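Pectate lyase/Amb allergen (Acidovorax citrulli, PDB 4HWV) probably cleaves pectate, a plant cell-wall polysaccharide, by a lyase reaction, and folds as a right-handed parallel beta-helix carrying a bound calcium ion. Local coordinates at residues D124-Y129 against G220-E225; G181-G186 against I195-I200; P210-T215 against G270-Q275; I229-A232 against H236-I239. All coordinates share one frame; numbering follows the deposited sequence. Where two conformers were deposited one is given.

Following the chain from its N terminus, helix 118-129 comes first and waits some ninety residues for strand 221-223, so contact 1 closes a long loop. Contact 2 lies wholly within that loop, joining strand 182-185 to the strand that follows it across the core of the beta-helix. Contact 3 then crosses contact 1, its segments 210-215 and 270-275 alternating with 124-129 and 220-225, and contact 4 closes a short turn of chain within contact 3. Two clusters result: contacts 2 and 4 stack as neighbouring layers of the beta-helix interior, while contacts 1 and 3 share the hairpin of strands 211-213 and 221-223 outside it.

Contact 1 (D124-Y129 against G220-E225); sequences DYLAAY and GRWNSE
The rings of Y125 and W222 meet rim to rim, neither lying over the other, with centroids 5.9 Å apart and planes inclined at 34°. One face of the Y125 ring is taken by its helical neighbour Y129, whose CD2 sits over the ring centre. The indole of W222 receives L126 at its edge, near the ring plane: L126 CD2 is 3.9 Å from W222 CZ2 and about equally far from W222 CH2. On the tyrosine side, Y125 CE1 comes within 3.6 Å of W222 CH2, the two side chains passing alongside one another as they arrive from opposing segments. The outer corner of the six-membered ring thus touches two consecutive residues of helix 118-129, from directions roughly at right angles. Y125 CG stands anti to the backbone N (chi1 -164°), which sends the ring out from the helix and carries its hydroxyl away from the indole, to hydrogen bonds with E145 of helix 143-159 and the backbone N of W212. W212 also meets W222 ring to ring, so the indole is approached from its own hairpin as well as from the helix. Within the 220-225 segment, R221 NH1 donates to G220 O over 2.9 Å. Across the interface itself the chemistry is purely apolar, which implies that ring and methyl packing joins helix to hairpin here, while the tyrosine hydroxyl supplies directional bonds just beyond it.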
loop_
_atom_site.group_PDB
_atom_site.type_symbol
_atom_site.label_atom_id
_atom_site.label_comp_id
_atom_site.label_asym_id
_atom_site.label_seq_id
_atom_site.Cartn_x
_atom_site.Cartn_y
_atom_site.Cartn_z
ATOM N N ASP A 124 21.221 -11.115 -13.931
ATOM C CA ASP A 124 21.468 -11.798 -15.218
ATOM C C ASP A 124 20.354 -11.544 -16.228
ATOM O O ASP A 124 20.608 -11.410 -17.420
ATOM C CB ASP A 124 21.597 -13.311 -15.033
ATOM C CG ASP A 124 22.978 -13.744 -14.590
ATOM O OD1 ASP A 124 23.819 -12.892 -14.206
ATOM O OD2 ASP A 124 23.206 -14.973 -14.613
ATOM N N TYR A 125 19.119 -11.506 -15.748
ATOM C CA TYR A 125 17.964 -11.316 -16.613
ATOM C C TYR A 125 18.006 -9.937 -17.275
ATOM O O TYR A 125 17.841 -9.808 -18.497
ATOM C CB TYR A 125 16.674 -11.520 -15.785
ATOM C CG TYR A 125 15.434 -11.720 -16.618
ATOM C CD1 TYR A 125 14.676 -10.628 -17.027
ATOM C CD2 TYR A 125 15.015 -12.999 -16.990
ATOM C CE1 TYR A 125 13.527 -10.796 -17.800
ATOM C CE2 TYR A 125 13.889 -13.176 -17.763
ATOM C CZ TYR A 125 13.142 -12.076 -18.162
ATOM O OH TYR A 125 12.012 -12.222 -18.936
ATOM N N LEU A 126 18.252 -8.895 -16.475
ATOM C CA LEU A 126 18.340 -7.543 -17.016
ATOM C C LEU A 126 19.527 -7.427 -17.984
ATOM O O LEU A 126 19.410 -6.807 -19.034
ATOM C CB LEU A 126 18.433 -6.480 -15.907
ATOM C CG LEU A 126 17.286 -6.473 -14.882
ATOM C CD1 LEU A 126 17.371 -5.222 -14.007
ATOM C CD2 LEU A 126 15.944 -6.567 -15.580
ATOM N N ALA A 127 20.657 -8.045 -17.636
ATOM C CA ALA A 127 21.842 -7.968 -18.495
ATOM C C ALA A 127 21.603 -8.662 -19.841
ATOM O O ALA A 127 22.072 -8.208 -20.900
ATOM C CB ALA A 127 23.060 -8.573 -17.795
ATOM N N ALA A 128 20.888 -9.780 -19.813
ATOM C CA ALA A 128 20.650 -10.577 -21.025
ATOM C C ALA A 128 19.605 -9.960 -21.937
ATOM O O ALA A 128 19.739 -10.003 -23.157
ATOM C CB ALA A 128 20.226 -12.000 -20.650
ATOM N N TYR A 129 18.554 -9.397 -21.345
ATOM C CA TYR A 129 17.349 -9.108 -22.111
ATOM C C TYR A 129 17.017 -7.627 -22.290
ATOM O O TYR A 129 16.059 -7.299 -22.981
ATOM C CB TYR A 129 16.148 -9.885 -21.540
ATOM C CG TYR A 129 16.407 -11.374 -21.466
ATOM C CD1 TYR A 129 16.938 -12.061 -22.564
ATOM C CD2 TYR A 129 16.161 -12.084 -20.301
ATOM C CE1 TYR A 129 17.199 -13.429 -22.504
ATOM C CE2 TYR A 129 16.427 -13.435 -20.218
ATOM C CZ TYR A 129 16.960 -14.108 -21.317
ATOM O OH TYR A 129 17.211 -15.463 -21.218
ATOM N N GLY A 220 8.337 -3.486 -26.620
ATOM C CA GLY A 220 8.468 -4.352 -25.461
ATOM C C GLY A 220 7.670 -3.934 -24.236
ATOM O O GLY A 220 7.411 -2.746 -23.997
ATOM N N ARG A 221 7.267 -4.931 -23.450
ATOM C CA ARG A 221 6.556 -4.684 -22.200
ATOM C C ARG A 221 6.913 -5.752 -21.206
ATOM O O ARG A 221 7.228 -6.886 -21.581
ATOM C CB ARG A 221 5.037 -4.767 -22.392
ATOM C CG ARG A 221 4.437 -3.716 -23.307
ATOM C CD ARG A 221 4.447 -2.321 -22.670
ATOM N NE ARG A 221 3.718 -1.325 -23.458
ATOM C CZ ARG A 221 4.253 -0.588 -24.426
ATOM N NH1 ARG A 221 5.534 -0.725 -24.735
ATOM N NH2 ARG A 221 3.497 0.292 -25.085
ATOM N N TRP A 222 6.828 -5.396 -19.924
ATOM C CA TRP A 222 6.812 -6.392 -18.850
ATOM C C TRP A 222 5.388 -6.868 -18.641
ATOM O O TRP A 222 4.490 -6.052 -18.517
ATOM C CB TRP A 222 7.293 -5.764 -17.544
ATOM C CG TRP A 222 8.782 -5.476 -17.495
ATOM C CD1 TRP A 222 9.399 -4.281 -17.772
ATOM C CD2 TRP A 222 9.831 -6.397 -17.150
ATOM N NE1 TRP A 222 10.761 -4.414 -17.625
ATOM C CE2 TRP A 222 11.057 -5.697 -17.256
ATOM C CE3 TRP A 222 9.854 -7.744 -16.769
ATOM C CZ2 TRP A 222 12.279 -6.280 -16.942
ATOM C CZ3 TRP A 222 11.075 -8.332 -16.486
ATOM C CH2 TRP A 222 12.273 -7.598 -16.580
ATOM N N ASN A 223 5.200 -8.181 -18.560
ATOM C CA ASN A 223 3.872 -8.734 -18.335
ATOM C C ASN A 223 3.878 -9.713 -17.190
ATOM O O ASN A 223 4.840 -10.476 -17.014
ATOM C CB ASN A 223 3.347 -9.451 -19.577
ATOM C CG ASN A 223 3.154 -8.507 -20.756
ATOM O OD1 ASN A 223 2.349 -7.564 -20.707
ATOM N ND2 ASN A 223 3.864 -8.768 -21.833
ATOM N N SER A 224 2.764 -9.720 -16.455
ATOM C CA SER A 224 2.538 -10.627 -15.339
ATOM C C SER A 224 1.300 -11.473 -15.580
ATOM O O SER A 224 0.507 -11.209 -16.493
ATOM C CB SER A 224 2.427 -9.836 -14.040
ATOM O OG SER A 224 3.712 -9.435 -13.591
ATOM N N GLU A 225 1.139 -12.499 -14.760
ATOM C CA GLU A 225 0.219 -13.583 -15.072
ATOM C C GLU A 225 -1.007 -13.721 -14.173
ATOM O O GLU A 225 -1.905 -14.503 -14.502
ATOM C CB GLU A 225 0.995 -14.905 -15.044
ATOM C CG GLU A 225 2.057 -15.005 -16.130
ATOM C CD GLU A 225 1.451 -15.045 -17.509
ATOM O OE1 GLU A 225 0.508 -15.841 -17.679
ATOM O OE2 GLU A 225 1.916 -14.292 -18.415
#

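Contact 2 (G181-G186 against I195-I200); sequences GNLMLG and IVIRNI
L185 lays its CB against the end of I195, with I195 CD1 4.1 Å from L185 CB, while its own branch continues toward the next isoleucine along, where L185 CD2 lies 4.4 Å from I197 CD1. The same I197 methyl is met from a second direction by L183. Those two side chains touch end to end through their delta methyls, L183 CD1 being 4.1 Å from I197 CD1, so one delta carbon touches two leucines spaced two residues apart. Both isoleucines get there in the same way: CG1 is anti to the carbonyl carbon (chi1 -69° in I195 and -61° in I197) and the chain is extended beyond it, which projects CD1 away from the strand and into the interior. Such inward-pointing aliphatic residues, alternating with outward-pointing ones, build the core of a right-handed parallel beta-helix, the fold of polysaccharide lyase family 1. Strands 182-185 and 192-198 belong to different faces of that helix; their segments run nearly antiparallel, at 156°, with axes 10.5 Å apart at closest approach, and only side chains bridge the distance. Their backbones pair with other strands instead, L183 with L228 and S230 in the next coil. The preceding coil stacks I161 and V163 of strand 160-163 on L183 and L185 respectively. V163 also reaches I195, and L169 packs on L183 from the strand 167-171.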
loop_
_atom_site.group_PDB
_atom_site.type_symbol
_atom_site.label_atom_id
_atom_site.label_comp_id
_atom_site.label_asym_id
_atom_site.label_seq_id
_atom_site.Cartn_x
_atom_site.Cartn_y
_atom_site.Cartn_z
ATOM N N GLY A 181 -3.240 -13.798 -4.602
ATOM C CA GLY A 181 -3.428 -14.886 -5.543
ATOM C C GLY A 181 -4.634 -14.733 -6.425
ATOM O O GLY A 181 -5.240 -13.665 -6.519
ATOM N N ASN A 182 -4.970 -15.842 -7.070
ATOM C CA ASN A 182 -5.799 -15.824 -8.265
ATOM C C ASN A 182 -6.804 -16.946 -8.152
ATOM O O ASN A 182 -6.428 -18.120 -8.280
ATOM C CB ASN A 182 -4.845 -16.055 -9.455
ATOM C CG ASN A 182 -5.467 -15.824 -10.830
ATOM O OD1 ASN A 182 -6.706 -15.935 -11.074
ATOM N ND2 ASN A 182 -4.586 -15.556 -11.781
ATOM N N LEU A 183 -8.074 -16.605 -7.930
ATOM C CA LEU A 183 -9.101 -17.626 -8.027
ATOM C C LEU A 183 -9.290 -17.982 -9.497
ATOM O O LEU A 183 -9.409 -17.091 -10.354
ATOM C CB LEU A 183 -10.435 -17.141 -7.449
ATOM C CG LEU A 183 -10.412 -16.759 -5.973
ATOM C CD1 LEU A 183 -11.825 -16.358 -5.529
ATOM C CD2 LEU A 183 -9.849 -17.888 -5.108
ATOM N N MET A 184 -9.295 -19.278 -9.783
ATOM C CA MET A 184 -9.435 -19.753 -11.143
ATOM C C MET A 184 -10.778 -20.458 -11.279
ATOM O O MET A 184 -10.996 -21.524 -10.712
ATOM C CB MET A 184 -8.262 -20.676 -11.462
ATOM C CG MET A 184 -8.231 -21.192 -12.872
ATOM S SD MET A 184 -7.885 -19.880 -14.075
ATOM C CE MET A 184 -6.331 -19.193 -13.481
ATOM N N LEU A 185 -11.692 -19.831 -12.015
ATOM C CA LEU A 185 -13.038 -20.387 -12.123
ATOM C C LEU A 185 -13.109 -21.358 -13.292
ATOM O O LEU A 185 -13.372 -20.963 -14.442
ATOM C CB LEU A 185 -14.115 -19.287 -12.197
ATOM C CG LEU A 185 -14.016 -18.168 -11.150
ATOM C CD1 LEU A 185 -15.297 -17.331 -11.150
ATOM C CD2 LEU A 185 -13.706 -18.662 -9.735
ATOM N N GLY A 186 -12.843 -22.620 -12.978
ATOM C CA GLY A 186 -12.767 -23.665 -13.982
ATOM C C GLY A 186 -11.367 -23.784 -14.571
ATOM O O GLY A 186 -10.569 -22.830 -14.581
ATOM N N ILE A 195 -21.215 -20.273 -9.613
ATOM C CA ILE A 195 -20.305 -19.801 -8.567
ATOM C C ILE A 195 -20.744 -18.418 -8.101
ATOM O O ILE A 195 -21.085 -17.559 -8.928
ATOM C CB ILE A 195 -18.849 -19.768 -9.084
ATOM C CG1 ILE A 195 -18.334 -21.200 -9.294
ATOM C CG2 ILE A 195 -17.944 -18.995 -8.119
ATOM C CD1 ILE A 195 -17.052 -21.284 -10.134
ATOM N N VAL A 196 -20.779 -18.224 -6.773
ATOM C CA VAL A 196 -21.142 -16.948 -6.169
ATOM C C VAL A 196 -19.994 -16.516 -5.255
ATOM O O VAL A 196 -19.486 -17.319 -4.459
ATOM C CB VAL A 196 -22.443 -17.081 -5.355
ATOM C CG1 VAL A 196 -22.665 -15.830 -4.478
ATOM C CG2 VAL A 196 -23.631 -17.352 -6.282
ATOM N N ILE A 197 -19.584 -15.247 -5.374
ATOM C CA ILE A 197 -18.491 -14.716 -4.563
ATOM C C ILE A 197 -18.951 -13.375 -4.005
ATOM O O ILE A 197 -19.276 -12.476 -4.785
ATOM C CB ILE A 197 -17.188 -14.533 -5.421
ATOM C CG1 ILE A 197 -16.734 -15.891 -5.990
ATOM C CG2 ILE A 197 -16.084 -13.881 -4.611
ATOM C CD1 ILE A 197 -15.612 -15.800 -6.998
ATOM N N ARG A 198 -19.026 -13.243 -2.675
ATOM C CA ARG A 198 -19.548 -12.018 -2.055
ATOM C C ARG A 198 -18.798 -11.631 -0.790
ATOM O O ARG A 198 -18.309 -12.479 -0.055
ATOM C CB ARG A 198 -21.025 -12.168 -1.649
ATOM C CG ARG A 198 -21.908 -12.734 -2.738
ATOM C CD ARG A 198 -23.335 -12.850 -2.254
ATOM N NE ARG A 198 -24.033 -11.563 -2.250
ATOM C CZ ARG A 198 -25.245 -11.390 -1.742
ATOM N NH1 ARG A 198 -25.847 -12.384 -1.088
ATOM N NH2 ARG A 198 -25.841 -10.215 -1.871
ATOM N N ASN A 199 -18.756 -10.321 -0.535
ATOM C CA ASN A 199 -18.339 -9.772 0.743
ATOM C C ASN A 199 -16.885 -10.030 1.111
ATOM O O ASN A 199 -16.560 -10.096 2.293
ATOM C CB ASN A 199 -19.260 -10.231 1.878
ATOM C CG ASN A 199 -19.172 -9.314 3.085
ATOM O OD1 ASN A 199 -19.071 -8.096 2.922
ATOM N ND2 ASN A 199 -19.220 -9.884 4.296
ATOM N N ILE A 200 -16.006 -10.096 0.106
ATOM C CA ILE A 200 -14.578 -10.330 0.335
ATOM C C ILE A 200 -13.803 -9.141 -0.219
ATOM O O ILE A 200 -14.159 -8.566 -1.262
ATOM C CB ILE A 200 -14.128 -11.632 -0.369
ATOM C CG1 ILE A 200 -14.843 -12.820 0.268
ATOM C CG2 ILE A 200 -12.601 -11.824 -0.315
ATOM C CD1 ILE A 200 -14.902 -14.047 -0.616
#

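Contact 3 (P210-T215 against G270-Q275); sequences PQWDPT and GDFKVQ
Apolar packing supplies two separate points of touch. At one, the proline ring of P210 lies aslant to V274, P210 CG being 3.7 Å from V274 CG1. At the other, F272 comes to the edge of the W212 indole, with F272 CD1 near the indole plane and 3.8 Å from W212 CH2. A first torsion of 174°, CG anti to the backbone N, swings the indole out to this meeting. One face of the F272 ring is covered by D271 CB. A polar atom enters beside the proline, where P210 CB is 3.6 Å from Q275 O; that carbonyl accepts a hydrogen bond from the hydroxyl of S224. Hydrogen bonding internal to the 210-215 segment shapes its far end: D213 OD1 accepts from T215 N at 2.9 Å and from T215 OG1 at 2.8 Å. The amide comes from above the carboxylate plane and the hydroxyl on the syn side, so a single oxygen is gripped twice, and the backbone bond forms an Asx turn. Here a loop packs on the antiparallel hairpin of strands 211-213 and 221-223, outside the beta-helix core and near the calcium site, whose ligand D278 follows Q275 closely in sequence.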
loop_
_atom_site.group_PDB
_atom_site.type_symbol
_atom_site.label_atom_id
_atom_site.label_comp_id
_atom_site.label_asym_id
_atom_site.label_seq_id
_atom_site.Cartn_x
_atom_site.Cartn_y
_atom_site.Cartn_z
ATOM N N PRO A 210 7.718 -11.267 -13.319
ATOM C CA PRO A 210 7.218 -10.765 -14.606
ATOM C C PRO A 210 8.209 -11.059 -15.723
ATOM O O PRO A 210 9.426 -11.116 -15.489
ATOM C CB PRO A 210 7.103 -9.255 -14.368
ATOM C CG PRO A 210 8.111 -8.988 -13.308
ATOM C CD PRO A 210 8.071 -10.172 -12.398
ATOM N N GLN A 211 7.687 -11.239 -16.928
ATOM C CA GLN A 211 8.499 -11.556 -18.077
ATOM C C GLN A 211 8.650 -10.318 -18.926
ATOM O O GLN A 211 7.683 -9.600 -19.166
ATOM C CB GLN A 211 7.818 -12.635 -18.908
ATOM C CG GLN A 211 8.616 -13.073 -20.138
ATOM C CD GLN A 211 7.753 -13.872 -21.095
ATOM O OE1 GLN A 211 6.721 -13.379 -21.567
ATOM N NE2 GLN A 211 8.153 -15.117 -21.368
ATOM N N TRP A 212 9.866 -10.082 -19.406
ATOM C CA TRP A 212 10.064 -9.048 -20.412
ATOM C C TRP A 212 9.790 -9.641 -21.796
ATOM O O TRP A 212 10.409 -10.634 -22.180
ATOM C CB TRP A 212 11.483 -8.484 -20.352
ATOM C CG TRP A 212 11.789 -7.511 -21.452
ATOM C CD1 TRP A 212 12.660 -7.701 -22.489
ATOM C CD2 TRP A 212 11.252 -6.184 -21.622
ATOM N NE1 TRP A 212 12.681 -6.590 -23.302
ATOM C CE2 TRP A 212 11.839 -5.640 -22.789
ATOM C CE3 TRP A 212 10.332 -5.405 -20.903
ATOM C CZ2 TRP A 212 11.524 -4.362 -23.261
ATOM C CZ3 TRP A 212 10.023 -4.131 -21.366
ATOM C CH2 TRP A 212 10.619 -3.622 -22.548
ATOM N N ASP A 213 8.837 -9.077 -22.525
ATOM C CA ASP A 213 8.584 -9.537 -23.885
ATOM C C ASP A 213 9.024 -8.421 -24.815
ATOM O O ASP A 213 8.298 -7.441 -24.980
ATOM C CB ASP A 213 7.106 -9.853 -24.117
ATOM C CG ASP A 213 6.827 -10.333 -25.540
ATOM O OD1 ASP A 213 7.725 -10.303 -26.420
ATOM O OD2 ASP A 213 5.682 -10.753 -25.788
ATOM N N PRO A 214 10.210 -8.568 -25.441
ATOM C CA PRO A 214 10.732 -7.519 -26.334
ATOM C C PRO A 214 9.800 -7.175 -27.495
ATOM O O PRO A 214 9.902 -6.081 -28.032
ATOM C CB PRO A 214 12.030 -8.129 -26.888
ATOM C CG PRO A 214 12.418 -9.199 -25.891
ATOM C CD PRO A 214 11.123 -9.723 -25.321
ATOM N N THR A 215 8.936 -8.102 -27.893
ATOM C CA THR A 215 8.087 -7.927 -29.070
ATOM C C THR A 215 6.721 -7.342 -28.748
ATOM O O THR A 215 6.001 -6.920 -29.650
ATOM C CB THR A 215 7.916 -9.259 -29.867
ATOM O OG1 THR A 215 7.097 -10.180 -29.133
ATOM C CG2 THR A 215 9.271 -9.902 -30.145
ATOM N N GLY A 270 7.558 5.265 -18.709
ATOM C CA GLY A 270 6.516 4.519 -18.014
ATOM C C GLY A 270 5.940 3.332 -18.759
ATOM O O GLY A 270 5.450 2.396 -18.118
ATOM N N ASP A 271 6.006 3.340 -20.093
ATOM C CA ASP A 271 5.572 2.181 -20.889
ATOM C C ASP A 271 6.311 0.923 -20.410
ATOM O O ASP A 271 5.817 -0.194 -20.550
ATOM C CB ASP A 271 5.907 2.346 -22.392
ATOM C CG ASP A 271 4.962 3.274 -23.143
ATOM O OD1 ASP A 271 3.871 3.585 -22.632
ATOM O OD2 ASP A 271 5.319 3.667 -24.289
ATOM N N PHE A 272 7.505 1.117 -19.863
ATOM C CA PHE A 272 8.425 0.025 -19.584
ATOM C C PHE A 272 8.540 -0.273 -18.089
ATOM O O PHE A 272 9.481 -0.933 -17.650
ATOM C CB PHE A 272 9.774 0.335 -20.254
ATOM C CG PHE A 272 9.603 0.755 -21.691
ATOM C CD1 PHE A 272 9.106 -0.143 -22.619
ATOM C CD2 PHE A 272 9.883 2.055 -22.105
ATOM C CE1 PHE A 272 8.908 0.234 -23.936
ATOM C CE2 PHE A 272 9.690 2.427 -23.421
ATOM C CZ PHE A 272 9.187 1.512 -24.339
ATOM N N LYS A 273 7.544 0.176 -17.316
ATOM C CA LYS A 273 7.492 -0.149 -15.892
ATOM C C LYS A 273 7.477 -1.670 -15.709
ATOM O O LYS A 273 7.005 -2.419 -16.586
ATOM C CB LYS A 273 6.245 0.450 -15.235
ATOM C CG LYS A 273 4.930 -0.167 -15.710
ATOM C CD LYS A 273 3.717 0.469 -15.049
ATOM C CE LYS A 273 3.479 1.853 -15.636
ATOM N NZ LYS A 273 2.463 2.600 -14.887
ATOM N N VAL A 274 7.994 -2.133 -14.572
ATOM C CA VAL A 274 7.960 -3.549 -14.291
ATOM C C VAL A 274 6.599 -3.857 -13.676
ATOM O O VAL A 274 6.375 -3.705 -12.477
ATOM C CB VAL A 274 9.102 -3.967 -13.360
ATOM C CG1 VAL A 274 9.077 -5.465 -13.125
ATOM C CG2 VAL A 274 10.478 -3.575 -13.941
ATOM N N GLN A 275 5.696 -4.300 -14.540
ATOM C CA GLN A 275 4.304 -4.553 -14.188
ATOM C C GLN A 275 4.169 -5.906 -13.502
ATOM O O GLN A 275 4.394 -6.942 -14.127
ATOM C CB GLN A 275 3.463 -4.509 -15.469
ATOM C CG GLN A 275 1.980 -4.801 -15.286
ATOM C CD GLN A 275 1.342 -3.907 -14.238
ATOM O OE1 GLN A 275 1.259 -4.266 -13.055
ATOM N NE2 GLN A 275 0.889 -2.724 -14.662
#

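Contact 4 (I229-A232 against H236-I239); sequences ISVA and HVWI
I229 and I239 meet methyl to methyl across the interior of the right-handed parallel beta-helix, the fold of this lyase family, with CD1 of I229 4.1 Å from CD1 of I239. The two side chains share one conformation. In each, CG1 is turned anti to the carbonyl carbon and beside the backbone N (chi1 -57° in I229, -65° in I239), and the second torsion is extended, so that each chain is fully stretched and its terminal methyl is the part that spans the gap. That reach is needed, because the facing alpha carbons, I229 CA and I239 CA, are 9.7 Å apart. At the next inward position the backbones come nearer, V231 CA to V237 CA being 8.6 Å, and the shorter valines suffice. V231 presents CG1, the methyl anti to its backbone N (chi1 -167°), whereas V237 presents its other methyl, CG2, which lies anti to the carbonyl carbon.

Strands 229-234 and 237-240 lie on different faces of the beta-helix, joined by a short connection that turns a corner at H236. No hydrogen bond links the two segments; their main chains pair with other coils, I229 with L280 and D282, for example. Above and below, the same core is extended by neighbouring layers: I229 touches I197 and L185, and I239 packs on V281. S230 points the other way, and its OG is hydrogen-bonded to OD2 of D227, a calcium ligand. On the valine side the touch is between CG1 of V231 and CG2 of V237, 4.3 Å apart.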
loop_
_atom_site.group_PDB
_atom_site.type_symbol
_atom_site.label_atom_id
_atom_site.label_comp_id
_atom_site.label_asym_id
_atom_site.label_seq_id
_atom_site.Cartn_x
_atom_site.Cartn_y
_atom_site.Cartn_z
ATOM N N ILE A 229 -9.360 -12.696 -9.987
ATOM C CA ILE A 229 -10.268 -13.759 -10.423
ATOM C C ILE A 229 -10.136 -13.898 -11.939
ATOM O O ILE A 229 -10.193 -12.889 -12.672
ATOM C CB ILE A 229 -11.749 -13.455 -10.075
ATOM C CG1 ILE A 229 -11.938 -13.205 -8.565
ATOM C CG2 ILE A 229 -12.645 -14.607 -10.541
ATOM C CD1 ILE A 229 -13.352 -12.759 -8.204
ATOM N N SER A 230 -9.938 -15.133 -12.402
ATOM C CA SER A 230 -9.918 -15.439 -13.832
ATOM C C SER A 230 -11.126 -16.299 -14.147
ATOM O O SER A 230 -11.382 -17.297 -13.446
ATOM C CB SER A 230 -8.656 -16.219 -14.202
ATOM O OG SER A 230 -7.472 -15.501 -13.873
ATOM N N VAL A 231 -11.863 -15.927 -15.194
ATOM C CA VAL A 231 -13.056 -16.653 -15.591
ATOM C C VAL A 231 -12.896 -17.115 -17.044
ATOM O O VAL A 231 -13.360 -16.451 -17.966
ATOM C CB VAL A 231 -14.329 -15.805 -15.416
ATOM C CG1 VAL A 231 -15.568 -16.686 -15.542
ATOM C CG2 VAL A 231 -14.310 -15.082 -14.062
ATOM N N ALA A 232 -12.207 -18.239 -17.231
ATOM C CA ALA A 232 -11.957 -18.770 -18.573
ATOM C C ALA A 232 -12.768 -20.031 -18.851
ATOM O O ALA A 232 -12.969 -20.397 -20.003
ATOM C CB ALA A 232 -10.439 -19.043 -18.773
ATOM N N HIS A 236 -22.104 -18.942 -15.470
ATOM C CA HIS A 236 -23.029 -18.619 -14.359
ATOM C C HIS A 236 -22.284 -18.277 -13.077
ATOM O O HIS A 236 -22.100 -19.110 -12.180
ATOM C CB HIS A 236 -24.112 -19.684 -14.182
ATOM C CG HIS A 236 -25.151 -19.615 -15.241
ATOM N ND1 HIS A 236 -25.056 -20.312 -16.422
ATOM C CD2 HIS A 236 -26.269 -18.863 -15.338
ATOM C CE1 HIS A 236 -26.105 -20.040 -17.178
ATOM N NE2 HIS A 236 -26.850 -19.152 -16.550
ATOM N N VAL A 237 -21.814 -17.034 -13.053
ATOM C CA VAL A 237 -20.909 -16.545 -12.024
ATOM C C VAL A 237 -21.413 -15.188 -11.558
ATOM O O VAL A 237 -21.622 -14.296 -12.384
ATOM C CB VAL A 237 -19.458 -16.400 -12.572
ATOM C CG1 VAL A 237 -18.545 -15.796 -11.521
ATOM C CG2 VAL A 237 -18.908 -17.754 -13.046
ATOM N N TRP A 238 -21.602 -15.048 -10.248
ATOM C CA TRP A 238 -22.098 -13.813 -9.666
ATOM C C TRP A 238 -21.070 -13.308 -8.651
ATOM O O TRP A 238 -20.799 -13.972 -7.630
ATOM C CB TRP A 238 -23.453 -14.050 -8.989
ATOM C CG TRP A 238 -24.096 -12.788 -8.460
ATOM C CD1 TRP A 238 -24.091 -11.543 -9.042
ATOM C CD2 TRP A 238 -24.826 -12.654 -7.230
ATOM N NE1 TRP A 238 -24.792 -10.658 -8.259
ATOM C CE2 TRP A 238 -25.257 -11.311 -7.141
ATOM C CE3 TRP A 238 -25.171 -13.549 -6.191
ATOM C CZ2 TRP A 238 -25.985 -10.827 -6.044
ATOM C CZ3 TRP A 238 -25.909 -13.062 -5.113
ATOM C CH2 TRP A 238 -26.287 -11.718 -5.040
ATOM N N ILE A 239 -20.485 -12.155 -8.969
ATOM C CA ILE A 239 -19.452 -11.545 -8.149
ATOM C C ILE A 239 -20.060 -10.258 -7.627
ATOM O O ILE A 239 -20.235 -9.290 -8.378
ATOM C CB ILE A 239 -18.192 -11.270 -9.005
ATOM C CG1 ILE A 239 -17.605 -12.608 -9.477
ATOM C CG2 ILE A 239 -17.185 -10.411 -8.246
ATOM C CD1 ILE A 239 -16.619 -12.466 -10.635
#